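Periplasmic iron-binding protein (PDB 2VOZ) binds ferric iron in the periplasm, probably as a substrate-binding subunit of an ABC transporter that imports Fe(3+). Local coordinates at residues 161-164 against 169-172; 146-151 against 258-263. All blocks are in the same frame, centred on the assembly; numbering follows the deposited sequence. Where two conformers were deposited one is given.

After the long strand 124-136 the chain enters a loop, and residues 146-151 are the first half of contact 2. It then passes strand 160-161, and contact 1 closes a short loop, residues 161-164 meeting 169-172 as helix 168-181 gets under way. A long excursion through helices and short strands follows before residues 258-263 come back to 146-151 and close the much larger loop of contact 2, which therefore encloses contact 1 completely. Contact 1 ties the exit of strand 160-161 to the start of its helix, while contact 2 ties the loop to strand 261-268. The two meet where Ser172 packs against His260 and Asn262.

Contact 1 of 2, residues 161-164 against 169-172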
loop_
_atom_site.group_PDB
_atom_site.type_symbol
_atom_site.label_atom_id
_atom_site.label_comp_id
_atom_site.label_asym_id
_atom_site.label_seq_id
_atom_site.Cartn_x
_atom_site.Cartn_y
_atom_site.Cartn_z
ATOM N N LEU B 161 -21.324 7.691 -25.866
ATOM C CA LEU B 161 -20.575 6.659 -25.160
ATOM C C LEU B 161 -21.064 6.459 -23.733
ATOM O O LEU B 161 -21.132 7.407 -22.980
ATOM C CB LEU B 161 -19.121 7.069 -25.067
ATOM C CG LEU B 161 -18.447 7.100 -26.431
ATOM C CD1 LEU B 161 -17.261 8.058 -26.318
ATOM C CD2 LEU B 161 -17.990 5.693 -26.847
ATOM N N VAL B 162 -21.431 5.223 -23.391
ATOM C CA VAL B 162 -21.807 4.898 -22.014
ATOM C C VAL B 162 -21.453 3.452 -21.718
ATOM O O VAL B 162 -21.405 2.631 -22.651
ATOM C CB VAL B 162 -23.307 5.192 -21.759
ATOM C CG1 VAL B 162 -24.192 4.246 -22.584
ATOM C CG2 VAL B 162 -23.633 5.117 -20.255
ATOM N N ARG B 163 -21.200 3.155 -20.432
ATOM C CA ARG B 163 -20.794 1.792 -20.063
ATOM C C ARG B 163 -22.020 0.863 -20.078
ATOM O O ARG B 163 -23.143 1.315 -20.278
ATOM C CB ARG B 163 -20.099 1.809 -18.718
ATOM C CG ARG B 163 -21.052 2.138 -17.575
ATOM C CD ARG B 163 -20.309 2.314 -16.267
ATOM N NE ARG B 163 -19.514 1.146 -15.879
ATOM C CZ ARG B 163 -18.647 1.183 -14.873
ATOM N NH1 ARG B 163 -18.471 2.321 -14.204
ATOM N NH2 ARG B 163 -17.956 0.090 -14.547
ATOM N N PRO B 164 -21.805 -0.456 -19.939
ATOM C CA PRO B 164 -22.896 -1.418 -19.985
ATOM C C PRO B 164 -24.072 -1.182 -19.011
ATOM O O PRO B 164 -23.891 -0.617 -17.925
ATOM C CB PRO B 164 -22.193 -2.736 -19.677
ATOM C CG PRO B 164 -20.823 -2.578 -20.271
ATOM C CD PRO B 164 -20.498 -1.130 -19.857
ATOM N N TYR B 169 -24.654 2.617 -11.706
ATOM C CA TYR B 169 -24.813 4.050 -11.997
ATOM C C TYR B 169 -25.811 4.304 -13.138
ATOM O O TYR B 169 -26.586 5.264 -13.096
ATOM C CB TYR B 169 -23.494 4.717 -12.412
ATOM C CG TYR B 169 -22.303 4.371 -11.546
ATOM C CD1 TYR B 169 -22.440 4.108 -10.194
ATOM C CD2 TYR B 169 -21.026 4.333 -12.122
ATOM C CE1 TYR B 169 -21.305 3.795 -9.423
ATOM C CE2 TYR B 169 -19.914 4.042 -11.362
ATOM C CZ TYR B 169 -20.067 3.767 -10.045
ATOM O OH TYR B 169 -18.929 3.461 -9.319
ATOM N N ASN B 170 -25.761 3.469 -14.161
ATOM C CA ASN B 170 -26.715 3.548 -15.276
ATOM C C ASN B 170 -28.102 3.156 -14.836
ATOM O O ASN B 170 -29.072 3.836 -15.177
ATOM C CB ASN B 170 -26.275 2.634 -16.417
ATOM C CG ASN B 170 -25.116 3.185 -17.195
ATOM O OD1 ASN B 170 -24.839 4.405 -17.198
ATOM N ND2 ASN B 170 -24.397 2.276 -17.850
ATOM N N LEU B 171 -28.208 2.046 -14.098
ATOM C CA LEU B 171 -29.501 1.616 -13.562
ATOM C C LEU B 171 -30.149 2.780 -12.802
ATOM O O LEU B 171 -31.326 3.068 -12.980
ATOM C CB LEU B 171 -29.319 0.428 -12.608
ATOM C CG LEU B 171 -29.124 -0.940 -13.299
ATOM C CD1 LEU B 171 -28.662 -2.020 -12.317
ATOM C CD2 LEU B 171 -30.388 -1.369 -14.011
ATOM N N SER B 172 -29.351 3.467 -11.987
ATOM C CA SER B 172 -29.901 4.566 -11.205
ATOM C C SER B 172 -30.290 5.804 -12.029
ATOM O O SER B 172 -31.328 6.458 -11.743
ATOM C CB SER B 172 -28.949 4.913 -10.041
ATOM O OG SER B 172 -28.977 3.832 -9.092
#
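The flat groups of Arg163 and Tyr169 stand steeply to one another, guanidinium and ring planes 78° apart, with Arg163 NH1 approaching Tyr169 CE2 obliquely at 3.6 Å. The contact is a strand-loop-helix connection in a periplasmic binding protein fold, joining strand 160-161 to helix 168-181, and Tyr169 is one of the iron ligands. In this apo structure Tyr169 OH is hydrogen-bonded to another ligand, Tyr226 OH. Across the loop the Asn170 amide does the gripping. Its ND2 gives a hydrogen bond to Pro164 O at 2.9 Å; that oxygen lies nearly in the amide plane, yet the nitrogen sits well above the plane of the Pro164 carbonyl. ND2 also makes a weak, strongly bent bond to Arg163 O, which Trp345 NE1 holds as well, while OD1 accepts from Arg131 NH2 and helps fix the amide's rotation. A leucine in place of Asn170 would probably leave Pro164 O without this donor and Arg131 without this acceptor, freeing the loop to shift against the helix. Arg163 has CG between its backbone N and carbonyl carbon (chi1 69°), and this CG rests 3.4 Å from Asn170 ND2.

Contact 2 of 2, residues 146-151 against 258-263; sequences STYEAL and GTHVNV
Tyr148 reaches across to Thr259 and His260 with the far end of its ring. From CB the side chain starts with CG beside the backbone N, opposite the carbonyl carbon (chi1 -49°), which aims the ring at residues 258-263. Contact with them begins where Tyr148 CE2 is 3.8 Å from His260 N. Next comes Tyr148 CZ, 3.7 Å from His260 CB. At the tip, Tyr148 OH accepts a hydrogen bond from His260 N, 2.8 Å long and fairly straight at 156°, the nitrogen lying in the ring plane at its edge. Tyr148 OH also lies 3.1 Å from His260 CB and has Thr259 CG2 at 3.5 Å. This buried hydroxyl links two backbone segments, accepting from His260 N and giving to Arg131 O. The His260 imidazole itself turns away, since CG is anti to its backbone N. At the base of Tyr148, Thr147 OG1 accepts from Ala150 N at 2.9 Å, an ST motif that leads into the 3-10 segment 149-151. Thr259 OG1 bonds to Pro250 O. The Tyr148 hydroxyl lies beside strand 261-268, which runs antiparallel to strand 124-136, consistent with the paired hinge strands of such two-lobed binding proteins; helix 168-181 packs on both Tyr148 and His260, and Leu329 of helix 327-331 also touches the histidine.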
loop_
_atom_site.group_PDB
_atom_site.type_symbol
_atom_site.label_atom_id
_atom_site.label_comp_id
_atom_site.label_asym_id
_atom_site.label_seq_id
_atom_site.Cartn_x
_atom_site.Cartn_y
_atom_site.Cartn_z
ATOM N N SER B 146 -27.675 19.961 -23.367
ATOM C CA SER B 146 -28.595 20.513 -22.366
ATOM C C SER B 146 -28.935 19.474 -21.305
ATOM O O SER B 146 -28.542 19.599 -20.155
ATOM C CB SER B 146 -29.895 21.031 -23.012
ATOM O OG SER B 146 -30.541 20.063 -23.816
ATOM N N THR B 147 -29.650 18.441 -21.720
ATOM C CA THR B 147 -30.231 17.471 -20.785
ATOM C C THR B 147 -29.873 16.025 -21.194
ATOM O O THR B 147 -29.505 15.780 -22.341
ATOM C CB THR B 147 -31.779 17.552 -20.783
ATOM O OG1 THR B 147 -32.283 17.203 -22.099
ATOM C CG2 THR B 147 -32.251 18.980 -20.370
ATOM N N TYR B 148 -30.008 15.074 -20.274
ATOM C CA TYR B 148 -29.902 13.652 -20.668
ATOM C C TYR B 148 -30.906 13.372 -21.750
ATOM O O TYR B 148 -30.611 12.632 -22.682
ATOM C CB TYR B 148 -30.195 12.684 -19.507
ATOM C CG TYR B 148 -29.426 13.028 -18.266
ATOM C CD1 TYR B 148 -28.082 12.698 -18.141
ATOM C CD2 TYR B 148 -30.050 13.703 -17.220
ATOM C CE1 TYR B 148 -27.358 13.065 -16.964
ATOM C CE2 TYR B 148 -29.353 14.076 -16.048
ATOM C CZ TYR B 148 -28.022 13.758 -15.933
ATOM O OH TYR B 148 -27.360 14.142 -14.785
ATOM N N GLU B 149 -32.091 13.951 -21.578
ATOM C CA GLU B 149 -33.247 13.661 -22.438
ATOM C C GLU B 149 -32.926 14.028 -23.902
ATOM O O GLU B 149 -33.290 13.302 -24.836
ATOM C CB GLU B 149 -34.466 14.416 -21.907
ATOM C CG GLU B 149 -35.064 13.800 -20.582
ATOM C CD GLU B 149 -34.388 14.281 -19.289
ATOM O OE1 GLU B 149 -33.268 14.833 -19.335
ATOM O OE2 GLU B 149 -34.953 14.069 -18.196
ATOM N N ALA B 150 -32.176 15.110 -24.098
ATOM C CA ALA B 150 -31.891 15.598 -25.467
ATOM C C ALA B 150 -30.868 14.756 -26.189
ATOM O O ALA B 150 -30.703 14.874 -27.393
ATOM C CB ALA B 150 -31.392 17.062 -25.417
ATOM N N LEU B 151 -30.145 13.920 -25.457
ATOM C CA LEU B 151 -29.188 13.027 -26.111
ATOM C C LEU B 151 -29.851 11.930 -26.964
ATOM O O LEU B 151 -29.156 11.189 -27.675
ATOM C CB LEU B 151 -28.236 12.400 -25.100
ATOM C CG LEU B 151 -27.308 13.381 -24.374
ATOM C CD1 LEU B 151 -26.421 12.619 -23.401
ATOM C CD2 LEU B 151 -26.428 14.250 -25.289
ATOM N N GLY B 258 -32.462 19.699 -12.523
ATOM C CA GLY B 258 -31.137 19.659 -11.877
ATOM C C GLY B 258 -30.408 18.430 -12.389
ATOM O O GLY B 258 -31.011 17.513 -12.947
ATOM N N THR B 259 -29.101 18.400 -12.151
ATOM C CA THR B 259 -28.286 17.292 -12.606
ATOM C C THR B 259 -28.656 16.040 -11.776
ATOM O O THR B 259 -28.942 16.125 -10.598
ATOM C CB THR B 259 -26.810 17.656 -12.318
ATOM O OG1 THR B 259 -26.471 18.861 -13.042
ATOM C CG2 THR B 259 -25.875 16.489 -12.706
ATOM N N HIS B 260 -28.529 14.870 -12.374
ATOM C CA HIS B 260 -28.813 13.649 -11.630
ATOM C C HIS B 260 -27.714 13.485 -10.575
ATOM O O HIS B 260 -26.545 13.519 -10.902
ATOM C CB HIS B 260 -28.793 12.466 -12.589
ATOM C CG HIS B 260 -28.831 11.136 -11.905
ATOM N ND1 HIS B 260 -29.997 10.596 -11.413
ATOM C CD2 HIS B 260 -27.857 10.229 -11.655
ATOM C CE1 HIS B 260 -29.734 9.413 -10.880
ATOM N NE2 HIS B 260 -28.442 9.165 -11.016
ATOM N N VAL B 261 -28.110 13.347 -9.320
ATOM C CA VAL B 261 -27.122 13.051 -8.275
ATOM C C VAL B 261 -27.403 11.663 -7.681
ATOM O O VAL B 261 -28.527 11.110 -7.809
ATOM C CB VAL B 261 -27.067 14.128 -7.191
ATOM C CG1 VAL B 261 -26.534 15.453 -7.784
ATOM C CG2 VAL B 261 -28.453 14.285 -6.523
ATOM N N ASN B 262 -26.372 11.069 -7.100
ATOM C CA ASN B 262 -26.515 9.806 -6.421
ATOM C C ASN B 262 -25.598 9.881 -5.203
ATOM O O ASN B 262 -24.802 10.809 -5.097
ATOM C CB ASN B 262 -26.103 8.668 -7.367
ATOM C CG ASN B 262 -26.757 7.364 -7.011
ATOM O OD1 ASN B 262 -27.054 7.098 -5.835
ATOM N ND2 ASN B 262 -26.968 6.517 -8.028
ATOM N N VAL B 263 -25.746 8.931 -4.291
ATOM C CA VAL B 263 -25.032 9.005 -3.024
ATOM C C VAL B 263 -24.213 7.781 -2.729
ATOM O O VAL B 263 -24.473 6.701 -3.270
ATOM C CB VAL B 263 -26.017 9.247 -1.816
ATOM C CG1 VAL B 263 -26.763 10.565 -1.963
ATOM C CG2 VAL B 263 -27.046 8.081 -1.691
#